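Local coordinates for fiber protein 2 (Fowl adenovirus 1, PDB 2VTW) that forms, as a homotrimer, the short fibre of the avian adenovirus, whose C-terminal head probably attaches the virion to a host-cell receptor, at residues A[5-11]-A[33-39]; A[77-81]-A[100-104]; A[21-25]-A[69-74]. One frame throughout, in Å; residues are numbered along the deposited sequence.

Contact 1 (A[5-11]-A[33-39]); sequences AAFTSGT and YFLQQIN
Ser-9 and Tyr-33 meet through their hydroxyls, Ser-9 OG lying in the plane of the tyrosine ring at its edge, 2.8 Å from Tyr-33 OH. Gly-89 lies beside both groups, its carbonyl hydrogen-bonded to Ser-9 OG and its amide to Tyr-33 OH. The tyrosine ring passes close to Gly-10, with CE1 3.3 Å from Gly-10 CA; the backbone angles at Gly-10 are ones suited to glycine. On the same buried face, Phe-7 CE2 packs on Leu-35 CD2, and Gln-37 OE1 comes to the edge of the Phe-7 ring, 3.5 Å from CD2, while Gln-37 NE2 is hydrogen-bonded to Thr-46 OG1. The other face is looser around the partly exposed Thr-8 and Gln-36. Thr-8 CG2, anti to the backbone N, does reach 3.4 Å from Phe-34 CZ, but it stays 4.0 Å from Gln-36 CG, and a water links Thr-8 OG1 to Gln-36 NE2. Further along this face, Ala-6 and Ile-38 pack against a neighbouring subunit. Paired amides and carbonyls of Ala-5 with Asn-39, Phe-7 with Gln-37 and Ser-9 with Leu-35 bind the backbones. The strands run antiparallel at 169°, as arms of a beta hairpin in the fibre head.

Contact 2 (A[77-81]-A[100-104]); sequences SSFLT and MTSFE. With SO4 (sulfate ion), chain G.
Ser-78 and Glu-104 bring two non-strand segments to a CA-CA distance of 5.4 Å, the first turned by an ST turn in which Ser-77 OG accepts from Phe-79 N, the second opening with a short 3-10 turn whose Met-100 O accepts from Phe-103 N. The contact between them is made by van der Waals packing. Ser-78 points its CB into the second segment, 3.6 Å from Met-100 O, and its OG lies 3.4 Å from Glu-104 CA. With CG anti to the backbone N (chi1 -174°), Glu-104 extends its chain past this serine to the Phe-79 ring. There Glu-104 CD approaches Phe-79 CZ at 3.5 Å, and OE2 lies in the ring plane at its edge, the carboxylate turned 64° from the ring. Glu-104 OE1 also forms a salt bridge with Arg-200. Elsewhere, Met-100 bends at chi2 and chi3 to bring CE 3.9 Å from Leu-80 CD1, the two side chains crossing at about a right angle; both also touch Phe-7. A sulfate, probably from the crystallisation liquor, accepts through O3 from Thr-81 N at 2.9 Å and more weakly from Thr-81 OG1; Gln-82 N is hydrogen-bonded to it as well, while its O1 lies at the edge of the Phe-79 ring. The arrangement is a loop-to-loop junction of the beta-rich fibre head, its two loops leading out of strands 71-76 and 92-94.

Contact 3 (A[21-25]-A[69-74]); sequences FVSSS and ARYFTV
Thr-73 N donates to Val-22 O at 3.0 Å, and Ser-24 N to Tyr-71 O at the same length. The two bonds differ in approach: the first donor is tilted 17° from the carbonyl plane, whereas Ser-24 N stands well above the plane of the Tyr-71 carbonyl, where the chain is already leaving the strand. The return bond from Val-22 N to Thr-73 O is long and weak. Just beyond the Ser-24 to Tyr-71 bond, Ser-23 OG accepts from Ser-25 N in an ST turn where the strand ends. A water accepts from Arg-70 N and bonds weakly to Ser-24 OG, linking the Arg-70 backbone to the Ser-24 side chain. The amide of Tyr-71 has no partner in the model although the contact buries it.

This is an antiparallel pairing of strands 4-23 and 71-76, which are neighbours in the large mixed sheet of the fibre head. Strand 71-76 is bordered on its other edge by strand 163-173, through Phe-171 and Phe-169.

Around the turn, the methyl of Ala-69 sits among the three serines, with CB 3.5 Å from Ser-24 OG and 3.8 Å from Ser-25 OG, the latter hydrogen-bonded to the Val-65 carbonyl. Ser-24 CB in turn packs against Tyr-71 CB. At the other end Val-74 lays CG2 over one face of the Phe-21 ring, 3.5 Å from the centroid and 15° off the normal, a CH-pi contact. A torsion that turns CG2 anti to the valine's carbonyl carbon sets this methyl over the ring and leaves CG1 near Phe-21 CE1, at 3.7 Å. Phe-72 CB rests against Val-22 O, and its ring, in looser touch with Phe-21 CB, stacks on Phe-171 and meets Phe-29 edge to face.

Overall arrangement
Strand 4-23 is common to contacts 1 and 3, pairing near its start with strand 28-40 and at its end with strand 71-76. Their centres are about 22 Å apart, on opposite sides of the chain's centre, and their segments alternate in sequence. Contact 2 follows both along the chain, its first segment, 77-81, coming closely after 69-74. Its centre lies about 11 Å from that of contact 1, which it touches: the Phe-103 ring packs against the backbone at Ala-6 and Phe-7, and Asn-39 probably hydrogen-bonds to the Ser-102 carbonyl. Contacts 2 and 3 are about 23 Å apart. One long strand thus ties distant parts of a single head domain together, and of the three only contact 1 lies at the subunit interface.

Contact 1 (A[5-11]-A[33-39])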
ATOM      1  N   ALA A   5       9.592 -14.459   9.047  1.00 24.10           N
ATOM      2  CA  ALA A   5       9.034 -14.669  10.382  1.00 23.55           C
ATOM      3  C   ALA A   5       7.715 -13.894  10.528  1.00 23.15           C
ATOM      4  O   ALA A   5       7.511 -12.910   9.835  1.00 21.85           O
ATOM      5  CB  ALA A   5      10.011 -14.230  11.467  1.00 23.32           C
ATOM      6  N   ALA A   6       6.848 -14.365  11.433  1.00 22.24           N
ATOM      7  CA  ALA A   6       5.513 -13.809  11.710  1.00 22.20           C
ATOM      8  C   ALA A   6       5.298 -13.580  13.199  1.00 22.07           C
ATOM      9  O   ALA A   6       5.737 -14.398  14.012  1.00 21.92           O
ATOM     10  CB  ALA A   6       4.436 -14.782  11.193  1.00 21.68           C
ATOM     11  N   PHE A   7       4.615 -12.491  13.552  1.00 21.63           N
ATOM     12  CA  PHE A   7       4.114 -12.237  14.910  1.00 22.11           C
ATOM     13  C   PHE A   7       2.594 -11.908  14.859  1.00 22.49           C
ATOM     14  O   PHE A   7       2.140 -11.178  13.959  1.00 21.91           O
ATOM     15  CB  PHE A   7       4.886 -11.075  15.541  1.00 21.32           C
ATOM     16  CG  PHE A   7       4.380 -10.649  16.887  1.00 21.47           C
ATOM     17  CD1 PHE A   7       4.421 -11.524  17.981  1.00 21.06           C
ATOM     18  CD2 PHE A   7       3.902  -9.353  17.092  1.00 20.98           C
ATOM     19  CE1 PHE A   7       3.977 -11.112  19.233  1.00 19.91           C
ATOM     20  CE2 PHE A   7       3.452  -8.935  18.353  1.00 22.51           C
ATOM     21  CZ  PHE A   7       3.502  -9.819  19.424  1.00 21.75           C
ATOM     22  N   THR A   8       1.826 -12.457  15.806  1.00 22.65           N
ATOM     23  CA  THR A   8       0.382 -12.230  15.932  1.00 23.16           C
ATOM     24  C   THR A   8       0.064 -11.880  17.373  1.00 23.97           C
ATOM     25  O   THR A   8       0.546 -12.532  18.301  1.00 23.28           O
ATOM     26  CB  THR A   8      -0.426 -13.472  15.551  1.00 22.95           C
ATOM     27  OG1 THR A   8      -0.017 -13.910  14.257  1.00 24.09           O
ATOM     28  CG2 THR A   8      -1.944 -13.190  15.541  1.00 23.13           C
ATOM     29  N   SER A   9      -0.749 -10.854  17.564  1.00 24.16           N
ATOM     30  CA  SER A   9      -1.178 -10.459  18.895  1.00 25.15           C
ATOM     31  C   SER A   9      -2.583  -9.878  18.828  1.00 26.03           C
ATOM     32  O   SER A   9      -3.002  -9.366  17.800  1.00 25.18           O
ATOM     33  CB  SER A   9      -0.234  -9.411  19.463  1.00 24.85           C
ATOM     34  OG  SER A   9      -0.639  -8.986  20.753  1.00 25.18           O
ATOM     35  N   GLY A  10      -3.296  -9.949  19.945  1.00 27.63           N
ATOM     36  CA  GLY A  10      -4.643  -9.361  20.053  1.00 27.96           C
ATOM     37  C   GLY A  10      -5.665 -10.448  19.892  1.00 28.85           C
ATOM     38  O   GLY A  10      -5.303 -11.618  19.925  1.00 28.60           O
ATOM     39  N   THR A  11      -6.931 -10.060  19.698  1.00 29.80           N
ATOM     40  CA  THR A  11      -8.043 -11.023  19.527  1.00 30.67           C
ATOM     41  C   THR A  11      -8.561 -11.084  18.102  1.00 31.17           C
ATOM     42  O   THR A  11      -8.982 -10.073  17.533  1.00 30.85           O
ATOM     43  CB  THR A  11      -9.273 -10.704  20.449  1.00 30.43           C
ATOM     44  OG1 THR A  11      -9.587  -9.293  20.403  1.00 30.49           O
ATOM     45  CG2 THR A  11      -8.984 -11.140  21.876  1.00 31.17           C
ATOM     46  N   TYR A  33      -7.875  -5.091  19.316  1.00 24.87           N
ATOM     47  CA  TYR A  33      -7.030  -5.004  18.132  1.00 24.83           C
ATOM     48  C   TYR A  33      -6.662  -6.401  17.699  1.00 23.72           C
ATOM     49  O   TYR A  33      -6.701  -7.352  18.494  1.00 23.44           O
ATOM     50  CB  TYR A  33      -5.772  -4.158  18.397  1.00 25.62           C
ATOM     51  CG  TYR A  33      -4.813  -4.859  19.327  1.00 25.96           C
ATOM     52  CD1 TYR A  33      -3.915  -5.791  18.831  1.00 25.44           C
ATOM     53  CD2 TYR A  33      -4.865  -4.657  20.709  1.00 28.12           C
ATOM     54  CE1 TYR A  33      -3.057  -6.490  19.669  1.00 27.74           C
ATOM     55  CE2 TYR A  33      -3.998  -5.378  21.582  1.00 27.45           C
ATOM     56  CZ  TYR A  33      -3.100  -6.282  21.035  1.00 27.09           C
ATOM     57  OH  TYR A  33      -2.241  -7.011  21.815  1.00 27.73           O
ATOM     58  N   PHE A  34      -6.324  -6.536  16.423  1.00 22.17           N
ATOM     59  CA  PHE A  34      -5.668  -7.716  15.954  1.00 20.37           C
ATOM     60  C   PHE A  34      -4.505  -7.280  15.063  1.00 20.47           C
ATOM     61  O   PHE A  34      -4.698  -6.555  14.075  1.00 20.23           O
ATOM     62  CB  PHE A  34      -6.654  -8.600  15.232  1.00 19.95           C
ATOM     63  CG  PHE A  34      -6.170  -9.998  15.042  1.00 20.80           C
ATOM     64  CD1 PHE A  34      -5.643 -10.724  16.108  1.00 21.51           C
ATOM     65  CD2 PHE A  34      -6.229 -10.606  13.814  1.00 21.04           C
ATOM     66  CE1 PHE A  34      -5.199 -12.011  15.948  1.00 18.61           C
ATOM     67  CE2 PHE A  34      -5.770 -11.911  13.652  1.00 20.47           C
ATOM     68  CZ  PHE A  34      -5.245 -12.597  14.735  1.00 20.14           C
ATOM     69  N   LEU A  35      -3.306  -7.725  15.444  1.00 19.85           N
ATOM     70  CA  LEU A  35      -2.023  -7.313  14.855  1.00 19.35           C
ATOM     71  C   LEU A  35      -1.340  -8.541  14.279  1.00 18.88           C
ATOM     72  O   LEU A  35      -1.126  -9.528  14.987  1.00 19.77           O
ATOM     73  CB  LEU A  35      -1.141  -6.710  15.951  1.00 20.09           C
ATOM     74  CG  LEU A  35       0.321  -6.391  15.620  1.00 20.17           C
ATOM     75  CD1 LEU A  35       0.363  -5.349  14.470  1.00 17.47           C
ATOM     76  CD2 LEU A  35       1.069  -5.871  16.879  1.00 20.40           C
ATOM     77  N   GLN A  36      -1.043  -8.521  12.984  1.00 18.14           N
ATOM     78  CA  GLN A  36      -0.364  -9.629  12.319  1.00 18.28           C
ATOM     79  C   GLN A  36       0.757  -9.007  11.512  1.00 19.40           C
ATOM     80  O   GLN A  36       0.488  -8.196  10.612  1.00 19.41           O
ATOM     81  CB  GLN A  36      -1.328 -10.382  11.409  1.00 18.41           C
ATOM     82  CG  GLN A  36      -2.421 -11.171  12.177  1.00 18.61           C
ATOM     83  CD  GLN A  36      -3.515 -11.697  11.288  1.00 19.09           C
ATOM     84  OE1 GLN A  36      -4.409 -10.945  10.914  1.00 22.01           O
ATOM     85  NE2 GLN A  36      -3.452 -12.986  10.931  1.00 16.83           N
ATOM     86  N   GLN A  37       2.001  -9.323  11.875  1.00 18.69           N
ATOM     87  CA  GLN A  37       3.206  -8.804  11.186  1.00 18.71           C
ATOM     88  C   GLN A  37       4.029  -9.928  10.571  1.00 18.66           C
ATOM     89  O   GLN A  37       4.050 -11.054  11.091  1.00 17.87           O
ATOM     90  CB  GLN A  37       4.078  -8.047  12.156  1.00 17.68           C
ATOM     91  CG  GLN A  37       3.391  -6.861  12.790  1.00 18.60           C
ATOM     92  CD  GLN A  37       4.232  -6.182  13.824  1.00 19.56           C
ATOM     93  OE1 GLN A  37       4.484  -6.743  14.889  1.00 22.35           O
ATOM     94  NE2 GLN A  37       4.661  -4.948  13.540  1.00 18.96           N
ATOM     95  N   ILE A  38       4.682  -9.636   9.449  1.00 18.72           N
ATOM     96  CA  ILE A  38       5.666 -10.536   8.865  1.00 19.38           C
ATOM     97  C   ILE A  38       6.959  -9.744   8.598  1.00 19.34           C
ATOM     98  O   ILE A  38       6.910  -8.534   8.303  1.00 18.78           O
ATOM     99  CB  ILE A  38       5.155 -11.305   7.583  1.00 20.58           C
ATOM    100  CG1 ILE A  38       4.854 -10.346   6.449  1.00 22.39           C
ATOM    101  CG2 ILE A  38       3.888 -12.238   7.916  1.00 19.90           C
ATOM    102  CD1 ILE A  38       4.884 -10.961   5.021  1.00 22.96           C
ATOM    103  N   ASN A  39       8.102 -10.404   8.784  1.00 18.32           N
ATOM    104  CA  ASN A  39       9.408  -9.852   8.408  1.00 18.41           C
ATOM    105  C   ASN A  39       9.870 -10.754   7.297  1.00 18.86           C
ATOM    106  O   ASN A  39      10.020 -11.955   7.509  1.00 17.38           O
ATOM    107  CB  ASN A  39      10.417  -9.867   9.565  1.00 18.72           C
ATOM    108  CG  ASN A  39      11.800  -9.243   9.198  1.00 17.20           C
ATOM    109  OD1 ASN A  39      12.245  -9.286   8.069  1.00 17.36           O
ATOM    110  ND2 ASN A  39      12.481  -8.723  10.186  1.00 18.84           N
TER
HETATM  111  O   HOH W   1      -1.517 -14.967  12.194  1.00 24.70           O
HETATM  112  O   HOH W   2      -8.064  -7.242  21.427  1.00 24.65           O

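Contact 2 (A[77-81]-A[100-104])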
ATOM      1  N   SER A  77       4.407  -2.008  18.923  1.00 21.39           N
ATOM      2  CA  SER A  77       5.703  -2.145  19.595  1.00 21.25           C
ATOM      3  C   SER A  77       6.169  -3.559  19.484  1.00 20.99           C
ATOM      4  O   SER A  77       5.352  -4.468  19.473  1.00 19.86           O
ATOM      5  CB  SER A  77       5.597  -1.736  21.063  1.00 22.43           C
ATOM      6  OG  SER A  77       6.845  -1.861  21.733  1.00 25.62           O
ATOM      7  N   SER A  78       7.488  -3.708  19.304  1.00 20.44           N
ATOM      8  CA  SER A  78       8.189  -4.964  19.417  1.00 21.18           C
ATOM      9  C   SER A  78       8.905  -5.100  20.803  1.00 21.36           C
ATOM     10  O   SER A  78       9.524  -6.115  21.051  1.00 21.21           O
ATOM     11  CB  SER A  78       9.244  -5.093  18.313  1.00 20.59           C
ATOM     12  OG  SER A  78      10.245  -4.081  18.430  1.00 21.00           O
ATOM     13  N   PHE A  79       8.826  -4.068  21.646  1.00 22.18           N
ATOM     14  CA  PHE A  79       9.449  -4.039  22.985  1.00 23.03           C
ATOM     15  C   PHE A  79       8.315  -4.089  24.013  1.00 23.31           C
ATOM     16  O   PHE A  79       7.913  -3.059  24.582  1.00 22.28           O
ATOM     17  CB  PHE A  79      10.258  -2.754  23.187  1.00 23.27           C
ATOM     18  CG  PHE A  79      11.345  -2.532  22.155  1.00 23.84           C
ATOM     19  CD1 PHE A  79      12.530  -3.252  22.204  1.00 23.98           C
ATOM     20  CD2 PHE A  79      11.173  -1.598  21.135  1.00 22.85           C
ATOM     21  CE1 PHE A  79      13.532  -3.033  21.273  1.00 25.18           C
ATOM     22  CE2 PHE A  79      12.165  -1.375  20.205  1.00 22.87           C
ATOM     23  CZ  PHE A  79      13.348  -2.087  20.268  1.00 24.36           C
ATOM     24  N   LEU A  80       7.775  -5.283  24.201  1.00 24.11           N
ATOM     25  CA  LEU A  80       6.512  -5.438  24.899  1.00 25.52           C
ATOM     26  C   LEU A  80       6.619  -5.177  26.388  1.00 26.74           C
ATOM     27  O   LEU A  80       5.594  -4.952  27.015  1.00 26.75           O
ATOM     28  CB  LEU A  80       5.912  -6.826  24.658  1.00 26.24           C
ATOM     29  CG  LEU A  80       5.566  -7.164  23.198  1.00 27.44           C
ATOM     30  CD1 LEU A  80       4.869  -8.501  23.069  1.00 27.90           C
ATOM     31  CD2 LEU A  80       4.720  -6.035  22.592  1.00 25.71           C
ATOM     32  N   THR A  81       7.836  -5.183  26.949  1.00 27.31           N
ATOM     33  CA  THR A  81       8.027  -4.759  28.349  1.00 28.26           C
ATOM     34  C   THR A  81       8.722  -3.404  28.483  1.00 28.24           C
ATOM     35  O   THR A  81       8.242  -2.545  29.226  1.00 28.69           O
ATOM     36  CB  THR A  81       8.734  -5.872  29.193  1.00 28.96           C
ATOM     37  OG1 THR A  81       9.892  -6.350  28.494  1.00 33.03           O
ATOM     38  CG2 THR A  81       7.803  -7.042  29.394  1.00 28.64           C
ATOM     39  N   MET A 100      11.648 -11.355  19.144  1.00 25.75           N
ATOM     40  CA  MET A 100      10.777 -10.208  18.926  1.00 25.81           C
ATOM     41  C   MET A 100      11.518  -9.062  18.244  1.00 25.60           C
ATOM     42  O   MET A 100      10.882  -8.183  17.651  1.00 25.32           O
ATOM     43  CB  MET A 100      10.189  -9.708  20.243  1.00 26.05           C
ATOM     44  CG  MET A 100       8.987 -10.513  20.730  1.00 28.06           C
ATOM     45  SD  MET A 100       7.536 -10.415  19.644  1.00 31.68           S
ATOM     46  CE  MET A 100       7.044  -8.729  19.882  1.00 28.59           C
ATOM     47  N   THR A 101      12.853  -9.069  18.336  1.00 24.74           N
ATOM     48  CA  THR A 101      13.683  -8.080  17.652  1.00 23.82           C
ATOM     49  C   THR A 101      13.558  -8.205  16.132  1.00 23.30           C
ATOM     50  O   THR A 101      13.963  -7.306  15.389  1.00 23.36           O
ATOM     51  CB  THR A 101      15.186  -8.155  18.066  1.00 23.31           C
ATOM     52  OG1 THR A 101      15.731  -9.399  17.667  1.00 24.34           O
ATOM     53  CG2 THR A 101      15.371  -7.985  19.561  1.00 24.09           C
ATOM     54  N   SER A 102      12.984  -9.302  15.663  1.00 22.54           N
ATOM     55  CA  SER A 102      12.718  -9.460  14.249  1.00 21.81           C
ATOM     56  C   SER A 102      11.573  -8.533  13.762  1.00 21.21           C
ATOM     57  O   SER A 102      11.371  -8.388  12.543  1.00 21.54           O
ATOM     58  CB  SER A 102      12.396 -10.913  13.939  1.00 21.97           C
ATOM     59  OG  SER A 102      13.407 -11.784  14.418  1.00 22.57           O
ATOM     60  N   PHE A 103      10.859  -7.892  14.689  1.00 20.01           N
ATOM     61  CA  PHE A 103       9.742  -7.022  14.336  1.00 19.74           C
ATOM     62  C   PHE A 103       9.948  -5.562  14.702  1.00 19.76           C
ATOM     63  O   PHE A 103       9.031  -4.743  14.583  1.00 19.33           O
ATOM     64  CB  PHE A 103       8.444  -7.619  14.900  1.00 18.94           C
ATOM     65  CG  PHE A 103       8.274  -9.008  14.488  1.00 18.73           C
ATOM     66  CD1 PHE A 103       7.792  -9.317  13.212  1.00 17.49           C
ATOM     67  CD2 PHE A 103       8.735 -10.042  15.294  1.00 19.18           C
ATOM     68  CE1 PHE A 103       7.712 -10.624  12.795  1.00 17.66           C
ATOM     69  CE2 PHE A 103       8.660 -11.357  14.864  1.00 18.67           C
ATOM     70  CZ  PHE A 103       8.152 -11.649  13.609  1.00 17.96           C
ATOM     71  N   GLU A 104      11.179  -5.236  15.098  1.00 19.67           N
ATOM     72  CA  GLU A 104      11.568  -3.873  15.337  1.00 19.25           C
ATOM     73  C   GLU A 104      11.739  -3.186  13.989  1.00 18.70           C
ATOM     74  O   GLU A 104      12.471  -3.675  13.136  1.00 17.66           O
ATOM     75  CB  GLU A 104      12.892  -3.813  16.080  1.00 18.74           C
ATOM     76  CG  GLU A 104      13.311  -2.411  16.496  1.00 20.47           C
ATOM     77  CD  GLU A 104      14.752  -2.347  17.040  1.00 22.08           C
ATOM     78  OE1 GLU A 104      15.345  -3.423  17.332  1.00 24.43           O
ATOM     79  OE2 GLU A 104      15.250  -1.203  17.195  1.00 24.12           O
TER
HETATM   80  S   SO4 G1411      11.472  -6.248  25.608  1.00 36.48           S
HETATM   81  O1  SO4 G1411      12.339  -5.878  24.504  1.00 39.26           O
HETATM   82  O2  SO4 G1411      12.326  -6.610  26.722  1.00 40.81           O
HETATM   83  O3  SO4 G1411      10.616  -5.153  26.025  1.00 34.82           O
HETATM   84  O4  SO4 G1411      10.754  -7.443  25.225  1.00 38.06           O

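Contact 3 (A[21-25]-A[69-74])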
ATOM      1  N   PHE A  21      -5.309   3.175  23.998  1.00 29.22           N
ATOM      2  CA  PHE A  21      -5.206   4.137  22.919  1.00 29.12           C
ATOM      3  C   PHE A  21      -5.489   5.514  23.481  1.00 29.02           C
ATOM      4  O   PHE A  21      -6.085   5.641  24.547  1.00 29.42           O
ATOM      5  CB  PHE A  21      -6.189   3.750  21.788  1.00 28.35           C
ATOM      6  CG  PHE A  21      -6.096   2.286  21.359  1.00 27.50           C
ATOM      7  CD1 PHE A  21      -4.891   1.603  21.397  1.00 25.48           C
ATOM      8  CD2 PHE A  21      -7.214   1.612  20.891  1.00 28.22           C
ATOM      9  CE1 PHE A  21      -4.797   0.269  21.027  1.00 26.93           C
ATOM     10  CE2 PHE A  21      -7.127   0.280  20.491  1.00 27.68           C
ATOM     11  CZ  PHE A  21      -5.911  -0.394  20.560  1.00 27.68           C
ATOM     12  N   VAL A  22      -5.071   6.553  22.783  1.00 28.93           N
ATOM     13  CA  VAL A  22      -5.258   7.889  23.299  1.00 29.35           C
ATOM     14  C   VAL A  22      -5.811   8.833  22.234  1.00 30.04           C
ATOM     15  O   VAL A  22      -5.347   8.815  21.090  1.00 29.79           O
ATOM     16  CB  VAL A  22      -3.927   8.456  23.850  1.00 28.98           C
ATOM     17  CG1 VAL A  22      -4.163   9.788  24.535  1.00 27.63           C
ATOM     18  CG2 VAL A  22      -3.274   7.458  24.776  1.00 27.05           C
ATOM     19  N   SER A  23      -6.787   9.655  22.632  1.00 30.24           N
ATOM     20  CA  SER A  23      -7.429  10.630  21.763  1.00 30.97           C
ATOM     21  C   SER A  23      -6.571  11.882  21.642  1.00 31.51           C
ATOM     22  O   SER A  23      -5.737  12.154  22.509  1.00 31.61           O
ATOM     23  CB  SER A  23      -8.805  11.019  22.323  1.00 30.88           C
ATOM     24  OG  SER A  23      -8.734  12.221  23.103  1.00 32.60           O
ATOM     25  N   SER A  24      -6.811  12.676  20.604  1.00 32.16           N
ATOM     26  CA  SER A  24      -6.042  13.906  20.386  1.00 33.55           C
ATOM     27  C   SER A  24      -6.203  14.953  21.492  1.00 34.41           C
ATOM     28  O   SER A  24      -5.472  15.956  21.513  1.00 34.34           O
ATOM     29  CB  SER A  24      -6.370  14.535  19.027  1.00 33.37           C
ATOM     30  OG  SER A  24      -7.753  14.788  18.892  1.00 33.82           O
ATOM     31  N   SER A  25      -7.159  14.725  22.397  1.00 35.71           N
ATOM     32  CA  SER A  25      -7.369  15.608  23.571  1.00 36.43           C
ATOM     33  C   SER A  25      -6.736  15.056  24.855  1.00 36.72           C
ATOM     34  O   SER A  25      -6.983  15.573  25.943  1.00 37.45           O
ATOM     35  CB  SER A  25      -8.861  15.886  23.774  1.00 36.60           C
ATOM     36  OG  SER A  25      -9.275  16.883  22.857  1.00 37.74           O
ATOM     37  N   ALA A  69     -12.862  15.619  19.752  1.00 40.49           N
ATOM     38  CA  ALA A  69     -11.598  15.061  19.270  1.00 38.46           C
ATOM     39  C   ALA A  69     -11.925  14.065  18.151  1.00 36.37           C
ATOM     40  O   ALA A  69     -12.824  13.244  18.310  1.00 35.40           O
ATOM     41  CB  ALA A  69     -10.841  14.380  20.410  1.00 37.97           C
ATOM     42  N   ARG A  70     -11.230  14.180  17.015  1.00 34.44           N
ATOM     43  CA  ARG A  70     -11.420  13.258  15.887  1.00 33.09           C
ATOM     44  C   ARG A  70     -10.262  12.247  15.686  1.00 31.63           C
ATOM     45  O   ARG A  70     -10.452  11.216  15.020  1.00 31.24           O
ATOM     46  CB  ARG A  70     -11.670  14.061  14.608  1.00 32.88           C
ATOM     47  CG  ARG A  70     -13.018  14.781  14.620  1.00 32.94           C
ATOM     48  CD  ARG A  70     -13.329  15.519  13.341  1.00 33.35           C
ATOM     49  NE  ARG A  70     -12.446  16.656  13.061  1.00 33.29           N
ATOM     50  CZ  ARG A  70     -11.503  16.711  12.109  1.00 34.78           C
ATOM     51  NH1 ARG A  70     -11.247  15.682  11.292  1.00 34.39           N
ATOM     52  NH2 ARG A  70     -10.789  17.823  11.962  1.00 35.38           N
ATOM     53  N   TYR A  71      -9.084  12.528  16.255  1.00 29.66           N
ATOM     54  CA  TYR A  71      -7.894  11.672  16.043  1.00 28.86           C
ATOM     55  C   TYR A  71      -7.627  10.784  17.231  1.00 27.65           C
ATOM     56  O   TYR A  71      -7.943  11.135  18.352  1.00 27.49           O
ATOM     57  CB  TYR A  71      -6.638  12.491  15.781  1.00 28.03           C
ATOM     58  CG  TYR A  71      -6.609  13.319  14.522  1.00 28.47           C
ATOM     59  CD1 TYR A  71      -7.751  13.533  13.729  1.00 28.31           C
ATOM     60  CD2 TYR A  71      -5.445  13.939  14.143  1.00 26.66           C
ATOM     61  CE1 TYR A  71      -7.686  14.317  12.588  1.00 27.87           C
ATOM     62  CE2 TYR A  71      -5.388  14.737  13.032  1.00 26.65           C
ATOM     63  CZ  TYR A  71      -6.495  14.907  12.252  1.00 27.72           C
ATOM     64  OH  TYR A  71      -6.389  15.700  11.141  1.00 28.68           O
ATOM     65  N   PHE A  72      -7.053   9.617  16.978  1.00 26.91           N
ATOM     66  CA  PHE A  72      -6.508   8.798  18.047  1.00 25.63           C
ATOM     67  C   PHE A  72      -5.343   7.948  17.566  1.00 25.12           C
ATOM     68  O   PHE A  72      -5.277   7.577  16.377  1.00 24.75           O
ATOM     69  CB  PHE A  72      -7.589   7.954  18.725  1.00 25.76           C
ATOM     70  CG  PHE A  72      -8.122   6.815  17.907  1.00 25.18           C
ATOM     71  CD1 PHE A  72      -7.488   5.588  17.906  1.00 25.10           C
ATOM     72  CD2 PHE A  72      -9.314   6.952  17.197  1.00 26.25           C
ATOM     73  CE1 PHE A  72      -7.981   4.533  17.184  1.00 25.80           C
ATOM     74  CE2 PHE A  72      -9.829   5.895  16.469  1.00 24.84           C
ATOM     75  CZ  PHE A  72      -9.172   4.681  16.468  1.00 26.50           C
ATOM     76  N   THR A  73      -4.433   7.632  18.489  1.00 23.65           N
ATOM     77  CA  THR A  73      -3.174   6.962  18.142  1.00 22.74           C
ATOM     78  C   THR A  73      -3.091   5.598  18.785  1.00 22.32           C
ATOM     79  O   THR A  73      -3.462   5.413  19.958  1.00 22.19           O
ATOM     80  CB  THR A  73      -1.964   7.819  18.550  1.00 21.90           C
ATOM     81  OG1 THR A  73      -2.051   9.087  17.900  1.00 23.57           O
ATOM     82  CG2 THR A  73      -0.620   7.137  18.214  1.00 22.77           C
ATOM     83  N   VAL A  74      -2.619   4.645  17.998  1.00 21.46           N
ATOM     84  CA  VAL A  74      -2.253   3.321  18.450  1.00 21.01           C
ATOM     85  C   VAL A  74      -0.740   3.124  18.151  1.00 21.17           C
ATOM     86  O   VAL A  74      -0.261   3.421  17.048  1.00 20.13           O
ATOM     87  CB  VAL A  74      -3.091   2.235  17.736  1.00 20.98           C
ATOM     88  CG1 VAL A  74      -2.599   0.805  18.099  1.00 20.80           C
ATOM     89  CG2 VAL A  74      -4.550   2.400  18.108  1.00 20.28           C
TER
HETATM   90  O   HOH W   3      -9.024  16.398  16.271  1.00 33.59           O